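Local coordinates for protein LRA-12 (Uncultured bacterium, PDB 5AEB) that hydrolyses beta-lactam antibiotics, carbapenems among them, as a class B3 metallo-beta-lactamase with two zinc ions in its active site, at residues 103-108 / 136-141; 49-54 / 78-83. All blocks are in the same frame, centred on the assembly; numbering follows the deposited sequence.

Contact 1 of 2, residues 103-108 / 136-141; sequences KLMADE and ADRLLH. With CO (cobalt (II) ion), chain G.
Glu-108 and His-141 share a cobalt(II) ion at the C-terminal end of two parallel strands. The carboxylate of Glu-108 binds it with both oxygens but unevenly: OE2 of Glu-108 is 1.9 Å from the cobalt and OE1 of Glu-108 is 2.4 Å away. NE2 of His-141 is a third ligand atom, 2.0 Å from the cobalt. Carboxylate and imidazole planes stand 75° apart, and OE1 lies at the edge of the ring, near its plane. The Glu-108 side chain is extended, with CG anti to the backbone N (chi1 -153°), which carries the carboxylate across to the histidine. Its CG and OE2 pass beside Leu-139 at about a right angle. This cobalt site is separate from the two zinc ions.

Behind the metal lies the strand pairing. His-141 N bonds to Asp-144 OD2. Met-105, Ala-106 and Asp-107 pair with Arg-138, Leu-139 and Leu-140 in parallel register. Strand 103-107, helix 111-115 and strand 138-140 form a beta-alpha-beta unit, and strand 138-140 is an edge strand of its sheet. Leu-140 N gives a 2.8 Å hydrogen bond to Ala-106 O, and Glu-108 N gives one to Leu-140 O. On the face with Met-105, CD1 of Leu-140 packs on CB of Met-105 at 3.8 Å. SD of Met-105 meets the Arg-138 guanidinium obliquely, and NH2 of that arginine bonds to Thr-145 O.

At the far end, OD2 of Asp-137 accepts Leu-104 N at 2.9 Å through its anti lone pair.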
# COMPACT_ATOMS: atom_id res chain seq x y z
N LYS A 103 -16.04 -2.86 -3.65
CA LYS A 103 -15.94 -3.41 -2.28
C LYS A 103 -14.56 -3.08 -1.71
O LYS A 103 -13.50 -3.33 -2.36
CB LYS A 103 -16.18 -4.93 -2.29
CG LYS A 103 -17.65 -5.29 -2.55
CD LYS A 103 -17.90 -6.80 -2.50
CE LYS A 103 -19.40 -7.13 -2.45
NZ LYS A 103 -19.67 -8.51 -2.98
N LEU A 104 -14.53 -2.51 -0.51
CA LEU A 104 -13.27 -2.23 0.14
C LEU A 104 -12.95 -3.38 1.07
O LEU A 104 -13.78 -3.80 1.89
CB LEU A 104 -13.34 -0.90 0.91
CG LEU A 104 -12.29 -0.70 2.00
CD1 LEU A 104 -10.88 -0.49 1.43
CD2 LEU A 104 -12.71 0.51 2.81
N MET A 105 -11.76 -3.95 0.91
CA MET A 105 -11.35 -5.04 1.78
C MET A 105 -10.16 -4.60 2.59
O MET A 105 -9.19 -4.06 2.05
CB MET A 105 -11.07 -6.30 0.98
CG MET A 105 -12.19 -6.60 -0.00
SD MET A 105 -11.92 -8.19 -0.78
CE MET A 105 -13.44 -8.31 -1.74
N ALA A 106 -10.22 -4.83 3.89
CA ALA A 106 -9.17 -4.30 4.76
C ALA A 106 -8.73 -5.28 5.84
O ALA A 106 -9.54 -6.05 6.38
CB ALA A 106 -9.61 -2.97 5.37
N ASP A 107 -7.43 -5.25 6.14
CA ASP A 107 -6.89 -5.98 7.27
C ASP A 107 -7.72 -5.57 8.50
O ASP A 107 -7.84 -4.38 8.82
CB ASP A 107 -5.41 -5.64 7.44
CG ASP A 107 -4.71 -6.49 8.49
OD1 ASP A 107 -5.22 -6.58 9.66
OD2 ASP A 107 -3.62 -7.02 8.18
N GLU A 108 -8.32 -6.56 9.15
CA GLU A 108 -9.09 -6.33 10.36
C GLU A 108 -8.40 -5.38 11.36
O GLU A 108 -9.06 -4.57 11.97
CB GLU A 108 -9.38 -7.64 11.07
CG GLU A 108 -10.64 -7.60 11.92
CD GLU A 108 -11.09 -9.00 12.33
OE1 GLU A 108 -10.24 -9.86 12.64
OE2 GLU A 108 -12.28 -9.27 12.35
N ALA A 136 -14.98 -0.91 5.69
CA ALA A 136 -14.67 -2.04 4.84
C ALA A 136 -15.89 -3.00 4.67
O ALA A 136 -16.62 -3.27 5.61
CB ALA A 136 -13.46 -2.78 5.36
N ASP A 137 -16.09 -3.46 3.44
CA ASP A 137 -17.05 -4.46 3.15
C ASP A 137 -16.51 -5.84 3.53
O ASP A 137 -17.28 -6.72 3.84
CB ASP A 137 -17.43 -4.41 1.67
CG ASP A 137 -17.94 -3.03 1.26
OD1 ASP A 137 -19.10 -2.75 1.49
OD2 ASP A 137 -17.18 -2.23 0.72
N ARG A 138 -15.19 -6.05 3.49
CA ARG A 138 -14.66 -7.33 4.00
C ARG A 138 -13.50 -7.10 4.97
O ARG A 138 -12.60 -6.31 4.70
CB ARG A 138 -14.23 -8.32 2.89
CG ARG A 138 -14.59 -9.74 3.27
CD ARG A 138 -13.53 -10.83 3.13
NE ARG A 138 -13.14 -11.08 1.75
CZ ARG A 138 -12.20 -11.96 1.36
NH1 ARG A 138 -11.57 -12.72 2.24
NH2 ARG A 138 -11.92 -12.08 0.08
N LEU A 139 -13.56 -7.77 6.11
CA LEU A 139 -12.44 -7.76 7.05
C LEU A 139 -11.61 -8.98 6.72
O LEU A 139 -12.08 -10.10 6.79
CB LEU A 139 -12.94 -7.80 8.50
CG LEU A 139 -13.98 -6.74 8.88
CD1 LEU A 139 -14.41 -6.90 10.33
CD2 LEU A 139 -13.40 -5.35 8.64
N LEU A 140 -10.36 -8.72 6.34
CA LEU A 140 -9.39 -9.73 5.99
C LEU A 140 -8.49 -10.08 7.17
O LEU A 140 -8.10 -9.18 7.94
CB LEU A 140 -8.47 -9.16 4.91
CG LEU A 140 -9.15 -8.73 3.60
CD1 LEU A 140 -8.18 -7.97 2.70
CD2 LEU A 140 -9.70 -9.98 2.92
N HIS A 141 -8.14 -11.37 7.25
CA HIS A 141 -7.19 -11.88 8.24
C HIS A 141 -5.99 -12.37 7.51
O HIS A 141 -6.05 -12.62 6.29
CB HIS A 141 -7.82 -13.05 9.04
CG HIS A 141 -9.26 -12.80 9.46
ND1 HIS A 141 -10.32 -13.25 8.72
CD2 HIS A 141 -9.80 -12.10 10.53
CE1 HIS A 141 -11.47 -12.85 9.31
NE2 HIS A 141 -11.15 -12.15 10.42
CO CO G . -12.14 -11.13 11.86

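Contact 2 of 2, residues 49-54 / 78-83; sequences NIIVNT and KILLTT
Ile-50 and Leu-81 meet across two parallel strands, 48-52 and 77-81, in a beta-alpha-beta unit whose crossover helix is 60-69. The touching branch of Ile-50 is CG2, which stands anti to the backbone N while CG1 lies beside it (chi1 -47°). CG2 of Ile-50 is 3.7 Å from CD1 of Leu-81, and the two side chains meet at a slant. The same methyl packs on CG2 of Ile-79 at 4.1 Å. On the other face Ile-51 and Leu-80 run side by side, pointing the same way, with CB of Ile-51 4.0 Å from CD2 of Leu-80.

Past the strands, the amide of Asn-53 takes over. Its CG lies beside the backbone N (chi1 -60°), and this turns the amide toward Thr-83. OD1 of Asn-53 accepts Thr-83 N at 3.0 Å, in the carbonyl plane and on a lone pair. ND2 of Asn-53 donates to OG1 of Thr-83 at 3.3 Å, close to the amide plane. OG1 of Thr-83 also bonds to Ser-226 OG.

Both ends of the Asn-53 amide are thus engaged by Thr-83. These bonds should resist rotation of the amide and tie the two loops together just before the zinc ligand Gln-84.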
# COMPACT_ATOMS: atom_id res chain seq x y z
N ASN A 49 -11.22 -4.53 -12.16
CA ASN A 49 -9.93 -4.13 -11.61
C ASN A 49 -9.88 -3.95 -10.10
O ASN A 49 -10.88 -3.73 -9.46
CB ASN A 49 -9.40 -2.86 -12.31
CG ASN A 49 -9.57 -2.90 -13.81
OD1 ASN A 49 -9.35 -3.94 -14.43
ND2 ASN A 49 -9.98 -1.77 -14.41
N ILE A 50 -8.66 -4.03 -9.57
CA ILE A 50 -8.36 -3.79 -8.19
C ILE A 50 -7.48 -2.56 -8.12
O ILE A 50 -6.51 -2.44 -8.91
CB ILE A 50 -7.61 -4.99 -7.60
CG1 ILE A 50 -8.32 -6.30 -7.99
CG2 ILE A 50 -7.44 -4.81 -6.09
CD1 ILE A 50 -7.84 -7.52 -7.24
N ILE A 51 -7.80 -1.65 -7.20
CA ILE A 51 -6.95 -0.50 -6.89
C ILE A 51 -6.39 -0.73 -5.50
O ILE A 51 -7.16 -1.07 -4.59
CB ILE A 51 -7.72 0.85 -6.92
CG1 ILE A 51 -8.28 1.12 -8.32
CG2 ILE A 51 -6.81 1.99 -6.44
CD1 ILE A 51 -9.32 2.25 -8.39
N VAL A 52 -5.07 -0.58 -5.35
CA VAL A 52 -4.40 -0.71 -4.04
C VAL A 52 -3.88 0.67 -3.67
O VAL A 52 -3.07 1.25 -4.43
CB VAL A 52 -3.22 -1.71 -4.07
CG1 VAL A 52 -2.58 -1.84 -2.69
CG2 VAL A 52 -3.65 -3.09 -4.60
N ASN A 53 -4.38 1.23 -2.56
CA ASN A 53 -4.05 2.58 -2.09
C ASN A 53 -4.59 3.74 -2.89
O ASN A 53 -4.86 3.61 -4.08
CB ASN A 53 -2.52 2.78 -1.91
CG ASN A 53 -1.93 1.81 -0.90
OD1 ASN A 53 -2.64 1.31 0.02
ND2 ASN A 53 -0.65 1.53 -1.04
N THR A 54 -4.74 4.88 -2.24
CA THR A 54 -4.84 6.18 -2.93
C THR A 54 -3.67 7.07 -2.43
O THR A 54 -2.76 6.59 -1.76
CB THR A 54 -6.18 6.90 -2.63
OG1 THR A 54 -6.18 7.38 -1.28
CG2 THR A 54 -7.34 5.96 -2.82
N LYS A 78 -13.59 -3.11 -9.15
CA LYS A 78 -14.43 -4.01 -8.36
C LYS A 78 -14.01 -4.10 -6.91
O LYS A 78 -14.84 -4.30 -6.03
CB LYS A 78 -14.42 -5.43 -8.94
CG LYS A 78 -15.08 -5.64 -10.28
CD LYS A 78 -16.46 -5.02 -10.45
CE LYS A 78 -17.02 -5.44 -11.82
NZ LYS A 78 -17.53 -4.31 -12.67
N ILE A 79 -12.71 -3.93 -6.67
CA ILE A 79 -12.09 -4.14 -5.37
C ILE A 79 -11.10 -3.00 -5.06
O ILE A 79 -10.36 -2.55 -5.95
CB ILE A 79 -11.42 -5.52 -5.23
CG1 ILE A 79 -12.44 -6.64 -5.50
CG2 ILE A 79 -10.76 -5.66 -3.85
CD1 ILE A 79 -11.90 -8.06 -5.38
N LEU A 80 -11.17 -2.52 -3.83
CA LEU A 80 -10.26 -1.54 -3.25
C LEU A 80 -9.52 -2.18 -2.09
O LEU A 80 -10.15 -2.77 -1.18
CB LEU A 80 -11.05 -0.31 -2.74
CG LEU A 80 -11.96 0.38 -3.78
CD1 LEU A 80 -12.82 1.44 -3.12
CD2 LEU A 80 -11.14 0.97 -4.93
N LEU A 81 -8.20 -2.06 -2.10
CA LEU A 81 -7.34 -2.52 -1.02
C LEU A 81 -6.43 -1.40 -0.51
O LEU A 81 -6.21 -0.40 -1.21
CB LEU A 81 -6.49 -3.70 -1.51
CG LEU A 81 -7.23 -4.90 -2.10
CD1 LEU A 81 -6.24 -5.87 -2.75
CD2 LEU A 81 -8.03 -5.60 -1.01
N THR A 82 -5.89 -1.58 0.69
CA THR A 82 -4.83 -0.71 1.17
C THR A 82 -3.79 -1.50 1.94
O THR A 82 -4.12 -2.50 2.57
CB THR A 82 -5.34 0.48 2.05
OG1 THR A 82 -4.24 1.36 2.42
CG2 THR A 82 -6.02 -0.02 3.35
N THR A 83 -2.54 -1.05 1.92
CA THR A 83 -1.50 -1.67 2.73
C THR A 83 -1.40 -1.12 4.17
O THR A 83 -0.61 -1.64 4.99
CB THR A 83 -0.15 -1.48 2.04
OG1 THR A 83 0.02 -0.08 1.75
CG2 THR A 83 -0.15 -2.29 0.70

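Overall arrangement
Contact 2 comes first along the chain and closes before contact 1 opens. Their centres are 11 Å apart. Both belong to one mixed sheet, in which strands 48-52, 77-81, 103-107 and 138-140 run side by side in parallel. Strands 77-81 and 103-107 are direct neighbours, so Leu-80 probably bonds through its backbone to both Lys-103 and Met-105. Ile-146 of strand 145-148, in the second sheet, packs on side chains of both contacts. Contact 2 is buried and leads toward the zinc ligands Gln-84 and His-89. His-161 and His-227 follow strands of the second sheet, as in the metallo-beta-lactamase alpha-beta/beta-alpha sandwich. Contact 1 lies at the sheet edge and holds the separate cobalt site.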